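Local coordinates for protein transcriptional regulator, Crp/Fnr family (Eubacterium rectale ATCC 33656, PDB 3DV8) that probably regulates transcription as a dimer, combining a cyclic nucleotide-binding-type sensor domain with a Crp-like helix-turn-helix domain that binds DNA, at residues G53-Y58 / Y70-M75; M77-A82 / N123-L128; I170-I175 / V185-L190; E5-L10 / L49-Q54. All blocks are in the same frame, centred on the assembly; numbering follows the deposited sequence.

Contact 1 (G53-Y58 / Y70-M75); sequences GQLRTY and YRLFDM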
# COMPACT_ATOMS: atom_id res chain seq x y z
N GLY A 53 -19.21 -15.23 3.85
CA GLY A 53 -18.45 -15.59 2.65
C GLY A 53 -16.99 -15.16 2.64
O GLY A 53 -16.40 -14.90 3.70
N GLN A 54 -16.43 -15.09 1.44
CA GLN A 54 -15.02 -14.78 1.24
C GLN A 54 -14.79 -14.05 -0.09
O GLN A 54 -15.17 -14.57 -1.15
CB GLN A 54 -14.21 -16.08 1.32
CG GLN A 54 -12.68 -15.90 1.34
CD GLN A 54 -11.95 -17.23 1.44
OE1 GLN A 54 -12.28 -18.08 2.26
NE2 GLN A 54 -10.93 -17.39 0.61
N LEU A 55 -14.21 -12.85 -0.01
CA LEU A 55 -13.88 -12.00 -1.17
C LEU A 55 -12.37 -11.87 -1.28
O LEU A 55 -11.64 -11.94 -0.27
CB LEU A 55 -14.51 -10.61 -1.06
CG LEU A 55 -16.04 -10.52 -0.96
CD1 LEU A 55 -16.46 -9.05 -0.87
CD2 LEU A 55 -16.74 -11.23 -2.13
N ARG A 56 -11.91 -11.65 -2.51
CA ARG A 56 -10.50 -11.53 -2.82
C ARG A 56 -10.23 -10.27 -3.65
O ARG A 56 -10.70 -10.18 -4.79
CB ARG A 56 -10.11 -12.76 -3.61
CG ARG A 56 -8.64 -12.86 -3.98
CD ARG A 56 -8.47 -13.44 -5.37
NE ARG A 56 -7.08 -13.34 -5.81
CZ ARG A 56 -6.65 -13.52 -7.05
NH1 ARG A 56 -7.50 -13.74 -8.04
NH2 ARG A 56 -5.35 -13.40 -7.30
N THR A 57 -9.46 -9.33 -3.07
CA THR A 57 -9.04 -8.11 -3.76
C THR A 57 -7.67 -8.38 -4.36
O THR A 57 -6.76 -8.79 -3.66
CB THR A 57 -9.00 -6.90 -2.83
OG1 THR A 57 -10.32 -6.68 -2.35
CG2 THR A 57 -8.51 -5.64 -3.57
N TYR A 58 -7.54 -8.18 -5.67
CA TYR A 58 -6.29 -8.40 -6.39
C TYR A 58 -6.07 -7.41 -7.53
O TYR A 58 -6.97 -6.62 -7.88
CB TYR A 58 -6.24 -9.85 -6.91
CG TYR A 58 -7.26 -10.24 -7.98
CD1 TYR A 58 -8.62 -10.43 -7.66
CD2 TYR A 58 -6.85 -10.51 -9.29
CE1 TYR A 58 -9.55 -10.82 -8.64
CE2 TYR A 58 -7.77 -10.90 -10.28
CZ TYR A 58 -9.12 -11.06 -9.95
OH TYR A 58 -10.01 -11.44 -10.92
N TYR A 70 -5.34 -8.56 -0.48
CA TYR A 70 -5.90 -9.01 0.80
C TYR A 70 -7.19 -9.76 0.55
O TYR A 70 -7.74 -9.74 -0.56
CB TYR A 70 -6.18 -7.81 1.73
CG TYR A 70 -7.07 -6.75 1.10
CD1 TYR A 70 -8.47 -6.84 1.21
CD2 TYR A 70 -6.52 -5.67 0.40
CE1 TYR A 70 -9.30 -5.88 0.61
CE2 TYR A 70 -7.33 -4.70 -0.19
CZ TYR A 70 -8.73 -4.81 -0.09
OH TYR A 70 -9.54 -3.87 -0.66
N ARG A 71 -7.68 -10.41 1.60
CA ARG A 71 -8.95 -11.13 1.59
C ARG A 71 -9.89 -10.52 2.64
O ARG A 71 -9.45 -10.04 3.69
CB ARG A 71 -8.74 -12.61 1.87
CG ARG A 71 -8.23 -13.40 0.67
CD ARG A 71 -7.74 -14.77 1.13
NE ARG A 71 -7.72 -15.81 0.10
CZ ARG A 71 -7.17 -17.02 0.25
NH1 ARG A 71 -6.48 -17.35 1.34
NH2 ARG A 71 -7.25 -17.90 -0.74
N LEU A 72 -11.18 -10.54 2.32
CA LEU A 72 -12.26 -10.08 3.20
C LEU A 72 -13.12 -11.31 3.53
O LEU A 72 -13.47 -12.08 2.63
CB LEU A 72 -13.08 -8.99 2.51
CG LEU A 72 -12.35 -7.72 2.05
CD1 LEU A 72 -13.34 -6.83 1.34
CD2 LEU A 72 -11.70 -6.96 3.22
N PHE A 73 -13.43 -11.49 4.82
CA PHE A 73 -14.22 -12.63 5.34
C PHE A 73 -15.54 -12.13 5.96
O PHE A 73 -15.90 -10.97 5.76
CB PHE A 73 -13.38 -13.38 6.37
CG PHE A 73 -12.09 -13.90 5.82
CD1 PHE A 73 -12.06 -15.11 5.11
CD2 PHE A 73 -10.90 -13.18 5.99
CE1 PHE A 73 -10.86 -15.60 4.59
CE2 PHE A 73 -9.69 -13.66 5.48
CZ PHE A 73 -9.66 -14.88 4.78
N ASP A 74 -16.27 -13.00 6.68
CA ASP A 74 -17.53 -12.65 7.37
C ASP A 74 -17.28 -11.43 8.27
O ASP A 74 -16.26 -11.39 8.95
CB ASP A 74 -18.06 -13.81 8.24
CG ASP A 74 -18.36 -15.09 7.45
OD1 ASP A 74 -17.93 -15.21 6.28
OD2 ASP A 74 -19.01 -16.00 7.99
N MSE A 75 -18.18 -10.45 8.22
CA MSE A 75 -18.14 -9.18 9.00
C MSE A 75 -17.20 -8.07 8.52
O MSE A 75 -17.31 -6.95 9.02
CB MSE A 75 -17.96 -9.42 10.51
CG MSE A 75 -19.14 -10.10 11.13
SE MSE A 75 -18.70 -10.77 12.85
CE MSE A 75 -17.52 -12.36 12.29
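Leu55 and Leu72 face each other in the tightly packed half of this antiparallel hairpin. They form a hydrogen-bonded pair: Leu55 N gives a nearly straight bond to Leu72 O (2.8 Å), Leu72 N returns one to Leu55 O (3.0 Å), and the two CB atoms sit 4.2 Å apart. On the same buried face, Thr57 lies over the Tyr70 ring, its CB 3.7 Å from the ring centroid in a CH-pi contact. Tyr70 has its CG between the backbone N and carbonyl carbon (chi1 55°), which brings the ring across Thr57. The other face is more polar and lies against Ile162 of helix 148-163. Gln54 NE2 stands over a face of the Arg71 guanidinium, 3.6 Å from Arg71 NE, with the two planes 67° apart; both groups are bound to Glu98. Gln54 OE1 meets the edge of the Phe73 ring and bonds to Lys99. Toward the partly exposed loop end the pairing gives way to one bond, Gly53 N to Asp74 OD1 (2.7 Å), which arrives from above the carboxylate plane. The chemistry implies a two-faced hairpin of the beta roll, largely apolar within, with Arg71 probably neutralised by Glu98.

Contact 2 (M77-A82 / N123-L128); sequences MCLLSA and NYTNEL
Helix 119-145, which also packs against the second subunit as the long dimer helix of Crp-like proteins does, here lays Tyr124, Thr125 and Leu128 against Met77 and Leu79 of the nucleotide-binding-type domain. Leu128 fits between the two: its CD1 lies 4.0 Å from Met77 CB, and its CD2 is 3.8 Å from Leu79 CB. Leu79 swings its CG to the far side from its own N (chi1 179°), which sends its branches across Thr125, CD2 coming to 3.6 Å from Thr125 CG2. Thr125 thus offers its methyl here, while its hydroxyl bonds to Tyr111 OH and to Val121 O within its own helix. Residue 77 is a selenomethionine. Met77 SE approaches the edge of the Tyr124 ring, 80° off the ring normal, with Tyr124 CE2 at 3.9 Å: a Met-aromatic contact. Without the ring of Tyr124, as with an alanine here, the selenium is likely to lose its aromatic neighbour and a gap to open beside Pro9 and Leu10. No hydrogen bond crosses between the two segments, although Arg132, further along the helix, bonds to Met77 O. The apolar packing is consistent with the seating of the nucleotide-binding-type domain on the dimer helix in Crp/Fnr proteins.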
# COMPACT_ATOMS: atom_id res chain seq x y z
N MSE A 77 -15.69 -5.19 5.85
CA MSE A 77 -16.27 -4.22 4.93
C MSE A 77 -15.32 -3.94 3.79
O MSE A 77 -14.13 -3.79 4.00
CB MSE A 77 -16.62 -2.91 5.62
CG MSE A 77 -18.10 -2.66 5.74
SE MSE A 77 -18.34 -1.37 7.12
CE MSE A 77 -17.99 -2.64 8.69
N CYS A 78 -15.88 -3.86 2.60
CA CYS A 78 -15.13 -3.55 1.40
C CYS A 78 -15.32 -2.06 1.13
O CYS A 78 -16.45 -1.61 0.99
CB CYS A 78 -15.66 -4.37 0.23
SG CYS A 78 -14.73 -4.11 -1.26
N LEU A 79 -14.21 -1.32 1.09
CA LEU A 79 -14.23 0.11 0.78
C LEU A 79 -13.93 0.37 -0.70
O LEU A 79 -14.59 1.20 -1.32
CB LEU A 79 -13.21 0.88 1.64
CG LEU A 79 -13.06 2.40 1.45
CD1 LEU A 79 -14.40 3.13 1.46
CD2 LEU A 79 -12.15 2.99 2.51
N LEU A 80 -12.94 -0.36 -1.24
CA LEU A 80 -12.43 -0.16 -2.62
C LEU A 80 -13.39 -0.51 -3.77
O LEU A 80 -13.12 -0.18 -4.93
CB LEU A 80 -11.05 -0.82 -2.81
CG LEU A 80 -9.96 -0.40 -1.81
CD1 LEU A 80 -8.66 -1.15 -2.11
CD2 LEU A 80 -9.73 1.11 -1.78
N SER A 81 -14.50 -1.18 -3.44
CA SER A 81 -15.62 -1.41 -4.37
C SER A 81 -16.40 -0.09 -4.64
O SER A 81 -17.19 -0.03 -5.59
CB SER A 81 -16.55 -2.50 -3.84
OG SER A 81 -16.83 -2.26 -2.48
N ALA A 82 -16.19 0.93 -3.79
CA ALA A 82 -16.72 2.28 -3.96
C ALA A 82 -15.57 3.30 -4.14
O ALA A 82 -15.73 4.46 -3.77
CB ALA A 82 -17.59 2.66 -2.74
N ASN A 123 -14.15 9.61 9.69
CA ASN A 123 -13.08 8.98 10.47
C ASN A 123 -13.15 7.45 10.43
O ASN A 123 -12.12 6.79 10.45
CB ASN A 123 -13.05 9.46 11.94
CG ASN A 123 -12.50 10.88 12.09
OD1 ASN A 123 -12.70 11.73 11.24
ND2 ASN A 123 -11.82 11.13 13.20
N TYR A 124 -14.36 6.89 10.40
CA TYR A 124 -14.51 5.45 10.29
C TYR A 124 -13.94 4.94 8.94
O TYR A 124 -13.28 3.90 8.90
CB TYR A 124 -15.97 5.02 10.48
CG TYR A 124 -16.11 3.52 10.44
CD1 TYR A 124 -15.78 2.74 11.58
CD2 TYR A 124 -16.51 2.86 9.27
CE1 TYR A 124 -15.87 1.35 11.54
CE2 TYR A 124 -16.59 1.48 9.22
CZ TYR A 124 -16.28 0.72 10.36
OH TYR A 124 -16.37 -0.64 10.32
N THR A 125 -14.20 5.69 7.86
CA THR A 125 -13.68 5.34 6.53
C THR A 125 -12.14 5.42 6.50
O THR A 125 -11.51 4.62 5.80
CB THR A 125 -14.32 6.20 5.42
OG1 THR A 125 -15.75 6.13 5.54
CG2 THR A 125 -13.92 5.71 4.05
N ASN A 126 -11.54 6.36 7.25
CA ASN A 126 -10.07 6.47 7.43
C ASN A 126 -9.51 5.20 8.04
O ASN A 126 -8.54 4.64 7.53
CB ASN A 126 -9.65 7.63 8.35
CG ASN A 126 -9.65 8.96 7.65
OD1 ASN A 126 -8.79 9.21 6.81
ND2 ASN A 126 -10.58 9.85 8.02
N GLU A 127 -10.14 4.77 9.14
CA GLU A 127 -9.75 3.55 9.85
C GLU A 127 -9.90 2.30 8.96
O GLU A 127 -9.09 1.38 9.05
CB GLU A 127 -10.52 3.38 11.18
CG GLU A 127 -10.33 4.52 12.23
CD GLU A 127 -8.86 4.85 12.61
OE1 GLU A 127 -7.98 3.96 12.52
OE2 GLU A 127 -8.60 6.02 13.02
N LEU A 128 -10.90 2.31 8.08
CA LEU A 128 -11.13 1.23 7.13
C LEU A 128 -10.00 1.25 6.08
O LEU A 128 -9.42 0.20 5.80
CB LEU A 128 -12.52 1.37 6.49
CG LEU A 128 -13.13 0.16 5.80
CD1 LEU A 128 -13.25 -1.03 6.77
CD2 LEU A 128 -14.49 0.55 5.24

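Contact 3 (I170-I175 / V185-L190); sequences ITHETI and VITRML
His172, the first residue of helix 172-179, reaches over to helix 183-195 and meets it atom by atom. Its CB comes first, 4.3 Å from Ile186 CG2 and also close to the Thr187 hydroxyl. CG stands anti to the carbonyl carbon (chi1 -65°), which carries the imidazole out to the second helix. There ND1 donates to Thr187 OG1 at 2.7 Å, in a bond close to straight (170°) and only 2° out of the ring plane. Thr187 OG1 in turn bonds to the backbone oxygen of Arg183 one helical turn earlier, so this hydroxyl accepts from the histidine and passes its own hydrogen to the helix. Further round the ring, CD2, CE1 and NE2 are all covered by Leu190 CD1. That methyl sits over the ring centre, 3.5 Å from the centroid, as a CH-pi contact, and NE2 is its nearest ring atom. The imidazole is therefore fixed in two ways: the edge-on bond sets its rotation, and the leucine methyl covers one face.

Next to the histidine, one turn along, the contact becomes purely apolar. Ile175 CG2 packs on Ile186 CG2 at 3.7 Å, and Ile175 CD1 meets Leu190 CD1 tip to tip at 4.0 Å. Ile186 CG2 also approaches the backbone of the first helix, 3.8 Å from His172 O.

The two helices form the helix-turn-helix, the second probably being the recognition helix as in relatives. Phe155 of helix 148-163 packs on Ile175, Ile206 of strand 205-208 touches both Ile175 and Leu190, and Ala176 and Leu179 further along the first helix close around Ile186.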
# COMPACT_ATOMS: atom_id res chain seq x y z
N ILE A 170 -6.94 -27.05 -4.85
CA ILE A 170 -6.61 -25.90 -5.74
C ILE A 170 -5.51 -26.23 -6.77
O ILE A 170 -4.71 -27.17 -6.63
CB ILE A 170 -6.24 -24.61 -4.95
CG1 ILE A 170 -5.06 -24.83 -4.00
CG2 ILE A 170 -7.48 -24.06 -4.19
CD1 ILE A 170 -4.71 -23.58 -3.21
N THR A 171 -5.50 -25.43 -7.83
CA THR A 171 -4.55 -25.57 -8.92
C THR A 171 -3.29 -24.79 -8.59
O THR A 171 -3.28 -23.90 -7.72
CB THR A 171 -5.11 -25.00 -10.24
OG1 THR A 171 -5.33 -23.58 -10.09
CG2 THR A 171 -6.41 -25.73 -10.66
N HIS A 172 -2.25 -25.09 -9.35
CA HIS A 172 -0.96 -24.42 -9.22
C HIS A 172 -1.09 -22.97 -9.73
O HIS A 172 -0.39 -22.09 -9.22
CB HIS A 172 0.10 -25.22 -9.96
CG HIS A 172 0.36 -26.57 -9.36
ND1 HIS A 172 1.50 -27.30 -9.63
CD2 HIS A 172 -0.34 -27.30 -8.45
CE1 HIS A 172 1.46 -28.43 -8.96
NE2 HIS A 172 0.35 -28.45 -8.23
N GLU A 173 -1.99 -22.75 -10.71
CA GLU A 173 -2.32 -21.42 -11.25
C GLU A 173 -2.88 -20.49 -10.16
O GLU A 173 -2.48 -19.34 -10.08
CB GLU A 173 -3.36 -21.48 -12.41
CG GLU A 173 -2.94 -22.10 -13.78
CD GLU A 173 -2.97 -23.64 -13.83
OE1 GLU A 173 -2.97 -24.29 -12.77
OE2 GLU A 173 -2.95 -24.21 -14.95
N THR A 174 -3.81 -20.99 -9.34
CA THR A 174 -4.44 -20.22 -8.24
C THR A 174 -3.39 -19.75 -7.22
O THR A 174 -3.45 -18.60 -6.77
CB THR A 174 -5.55 -21.03 -7.47
OG1 THR A 174 -6.40 -21.69 -8.41
CG2 THR A 174 -6.38 -20.11 -6.58
N ILE A 175 -2.45 -20.63 -6.88
CA ILE A 175 -1.36 -20.31 -5.93
C ILE A 175 -0.48 -19.23 -6.59
O ILE A 175 -0.22 -18.20 -5.96
CB ILE A 175 -0.53 -21.57 -5.50
CG1 ILE A 175 -1.42 -22.63 -4.82
CG2 ILE A 175 0.62 -21.17 -4.56
CD1 ILE A 175 -0.77 -23.97 -4.63
N VAL A 185 6.83 -22.15 -11.89
CA VAL A 185 7.66 -21.90 -10.69
C VAL A 185 6.99 -22.48 -9.43
O VAL A 185 7.67 -23.03 -8.57
CB VAL A 185 7.98 -20.38 -10.48
CG1 VAL A 185 8.88 -20.18 -9.28
CG2 VAL A 185 8.65 -19.79 -11.70
N ILE A 186 5.66 -22.34 -9.34
CA ILE A 186 4.88 -22.89 -8.22
C ILE A 186 4.95 -24.42 -8.25
O ILE A 186 5.23 -25.04 -7.23
CB ILE A 186 3.38 -22.41 -8.22
CG1 ILE A 186 3.26 -20.88 -8.06
CG2 ILE A 186 2.58 -23.09 -7.10
CD1 ILE A 186 3.82 -20.31 -6.76
N THR A 187 4.72 -25.02 -9.43
CA THR A 187 4.82 -26.49 -9.59
C THR A 187 6.19 -27.03 -9.17
O THR A 187 6.27 -28.04 -8.48
CB THR A 187 4.55 -26.93 -11.03
OG1 THR A 187 3.30 -26.39 -11.45
CG2 THR A 187 4.49 -28.46 -11.15
N ARG A 188 7.25 -26.32 -9.58
CA ARG A 188 8.65 -26.67 -9.24
C ARG A 188 8.83 -26.65 -7.71
O ARG A 188 9.44 -27.57 -7.14
CB ARG A 188 9.64 -25.64 -9.82
CG ARG A 188 10.94 -26.21 -10.40
CD ARG A 188 10.90 -26.23 -11.94
NE ARG A 188 10.87 -24.86 -12.48
CZ ARG A 188 10.72 -24.51 -13.77
NH1 ARG A 188 10.55 -25.43 -14.73
NH2 ARG A 188 10.70 -23.21 -14.10
N MSE A 189 8.28 -25.60 -7.08
CA MSE A 189 8.33 -25.38 -5.63
C MSE A 189 7.56 -26.42 -4.84
O MSE A 189 8.04 -26.85 -3.78
CB MSE A 189 7.78 -23.99 -5.27
CG MSE A 189 8.06 -23.54 -3.85
SE MSE A 189 9.97 -23.27 -3.55
CE MSE A 189 10.29 -21.73 -4.74
N LEU A 190 6.37 -26.78 -5.32
CA LEU A 190 5.54 -27.80 -4.67
C LEU A 190 6.21 -29.19 -4.75
O LEU A 190 6.15 -29.97 -3.79
CB LEU A 190 4.11 -27.82 -5.23
CG LEU A 190 3.27 -26.55 -4.98
CD1 LEU A 190 2.03 -26.54 -5.88
CD2 LEU A 190 2.89 -26.35 -3.50

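Contact 4 (E5-L10 / L49-Q54); sequences ENYFPL and LVKSGQ
Leu49 pushes both its methyls into the N-terminal loop: CD2 packs between Tyr7 CB (3.7 Å) and Phe8 CB (3.8 Å), while CD1 lies against the Tyr7 carbonyl oxygen. The leucine's first torsion is near trans (chi1 -177°), which carries its branches out from the strand toward the loop. Beside it, the Tyr7 ring leans on the corner where the chain turns after strand 46-50. Lys51 CG lies over one face, displaced toward the rim and 4.0 Å from Tyr7 CZ, and the ring carbon Tyr7 CE2 approaches Lys51 O. Replacing Tyr7 by a serine is likely to leave the aliphatic part of Lys51 without its aromatic cover and the loop's start freer to move. No hydrogen bond joins the two segments, so van der Waals packing carries the contact. In the next shell, a classic beta bulge, in which Lys51 and Ser52 share Asp102 as their partner, shapes the corner, and Met75 packs on the Tyr7 ring. Phe8 is backed by Leu10 and Leu14. Around all this, the loop before helix 16-23 packs against the end of strand 46-50, with Trp104 and Ile106 of strand 101-107 and Met77 of strand 77-78 alongside.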
# COMPACT_ATOMS: atom_id res chain seq x y z
N GLU A 5 -26.88 -4.58 10.08
CA GLU A 5 -27.31 -3.92 11.36
C GLU A 5 -26.53 -4.43 12.59
O GLU A 5 -26.12 -3.63 13.44
CB GLU A 5 -28.83 -4.07 11.53
CG GLU A 5 -29.63 -3.23 10.50
CD GLU A 5 -31.13 -3.54 10.46
OE1 GLU A 5 -31.52 -4.73 10.55
OE2 GLU A 5 -31.93 -2.59 10.29
N ASN A 6 -26.34 -5.74 12.67
CA ASN A 6 -25.51 -6.37 13.72
C ASN A 6 -24.02 -6.38 13.31
O ASN A 6 -23.13 -6.22 14.14
CB ASN A 6 -25.94 -7.83 13.97
CG ASN A 6 -27.37 -7.94 14.46
OD1 ASN A 6 -27.60 -8.19 15.64
ND2 ASN A 6 -28.34 -7.76 13.57
N TYR A 7 -23.78 -6.52 12.00
CA TYR A 7 -22.46 -6.65 11.35
C TYR A 7 -21.77 -5.32 10.98
O TYR A 7 -20.62 -5.33 10.52
CB TYR A 7 -22.62 -7.48 10.05
CG TYR A 7 -23.07 -8.94 10.24
CD1 TYR A 7 -24.36 -9.27 10.73
CD2 TYR A 7 -22.22 -9.99 9.89
CE1 TYR A 7 -24.75 -10.61 10.90
CE2 TYR A 7 -22.61 -11.33 10.04
CZ TYR A 7 -23.87 -11.63 10.54
OH TYR A 7 -24.23 -12.94 10.68
N PHE A 8 -22.47 -4.21 11.18
CA PHE A 8 -22.01 -2.86 10.84
C PHE A 8 -21.75 -2.12 12.17
O PHE A 8 -22.71 -1.66 12.81
CB PHE A 8 -23.12 -2.21 9.98
CG PHE A 8 -22.77 -0.86 9.41
CD1 PHE A 8 -21.67 -0.70 8.56
CD2 PHE A 8 -23.60 0.24 9.63
CE1 PHE A 8 -21.37 0.55 8.00
CE2 PHE A 8 -23.31 1.49 9.07
CZ PHE A 8 -22.19 1.65 8.25
N PRO A 9 -20.46 -2.00 12.59
CA PRO A 9 -20.13 -1.38 13.90
C PRO A 9 -20.34 0.14 13.98
O PRO A 9 -20.47 0.68 15.08
CB PRO A 9 -18.65 -1.75 14.09
CG PRO A 9 -18.12 -1.84 12.73
CD PRO A 9 -19.24 -2.37 11.86
N LEU A 10 -20.38 0.80 12.82
CA LEU A 10 -20.68 2.24 12.72
C LEU A 10 -22.17 2.58 13.02
O LEU A 10 -22.48 3.74 13.30
CB LEU A 10 -20.31 2.72 11.31
CG LEU A 10 -20.41 4.18 10.89
CD1 LEU A 10 -19.56 5.09 11.78
CD2 LEU A 10 -19.99 4.27 9.43
N LEU A 49 -20.70 -5.08 2.80
CA LEU A 49 -20.63 -5.66 4.15
C LEU A 49 -20.84 -7.16 3.93
O LEU A 49 -21.90 -7.59 3.44
CB LEU A 49 -21.71 -5.07 5.08
CG LEU A 49 -21.70 -5.53 6.54
CD1 LEU A 49 -20.38 -5.18 7.25
CD2 LEU A 49 -22.89 -4.93 7.32
N VAL A 50 -19.82 -7.94 4.24
CA VAL A 50 -19.87 -9.39 4.07
C VAL A 50 -20.63 -10.01 5.24
O VAL A 50 -20.13 -10.05 6.36
CB VAL A 50 -18.42 -9.99 3.95
CG1 VAL A 50 -18.46 -11.53 3.86
CG2 VAL A 50 -17.68 -9.40 2.74
N LYS A 51 -21.87 -10.44 4.99
CA LYS A 51 -22.66 -11.16 6.00
C LYS A 51 -22.02 -12.54 6.22
O LYS A 51 -21.78 -12.94 7.36
CB LYS A 51 -24.13 -11.35 5.58
CG LYS A 51 -25.01 -11.99 6.68
CD LYS A 51 -26.36 -12.45 6.17
CE LYS A 51 -27.11 -13.25 7.22
NZ LYS A 51 -28.39 -13.80 6.71
N SER A 52 -21.75 -13.24 5.11
CA SER A 52 -21.17 -14.58 5.15
C SER A 52 -20.51 -14.93 3.82
O SER A 52 -21.17 -14.92 2.79
CB SER A 52 -22.28 -15.59 5.46
OG SER A 52 -21.80 -16.91 5.46
N GLY A 53 -19.21 -15.23 3.85
CA GLY A 53 -18.45 -15.59 2.65
C GLY A 53 -16.99 -15.16 2.64
O GLY A 53 -16.40 -14.90 3.70
N GLN A 54 -16.43 -15.09 1.44
CA GLN A 54 -15.02 -14.78 1.24
C GLN A 54 -14.79 -14.05 -0.09
O GLN A 54 -15.17 -14.57 -1.15
CB GLN A 54 -14.21 -16.08 1.32
CG GLN A 54 -12.68 -15.90 1.34
CD GLN A 54 -11.95 -17.23 1.44
OE1 GLN A 54 -12.28 -18.08 2.26
NE2 GLN A 54 -10.93 -17.39 0.61

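How the contacts relate
Contact 1 lies nearest the chain's centre and has a regular hydrogen-bonded backbone; contacts 2 and 4 have no hydrogen bond across them and hold by apolar packing. These three touch one another. Contacts 1 and 4 share Gly53 and Gln54, and Val50 O probably accepts a bond from Met75 N. Contacts 2 and 4 meet on neighbouring strands 77-78 and 46-50, where Met77 packs against Phe8, Pro9 and Leu49. Both are largely buried, contact 4 with an exposed edge at Lys51 and contact 2 near the dimer partner. Contact 3 stands apart in the helix-turn-helix domain, which probably binds DNA, about 33 Å from contacts 2 and 4 between centres, and mixes one side-chain bond with apolar helix packing.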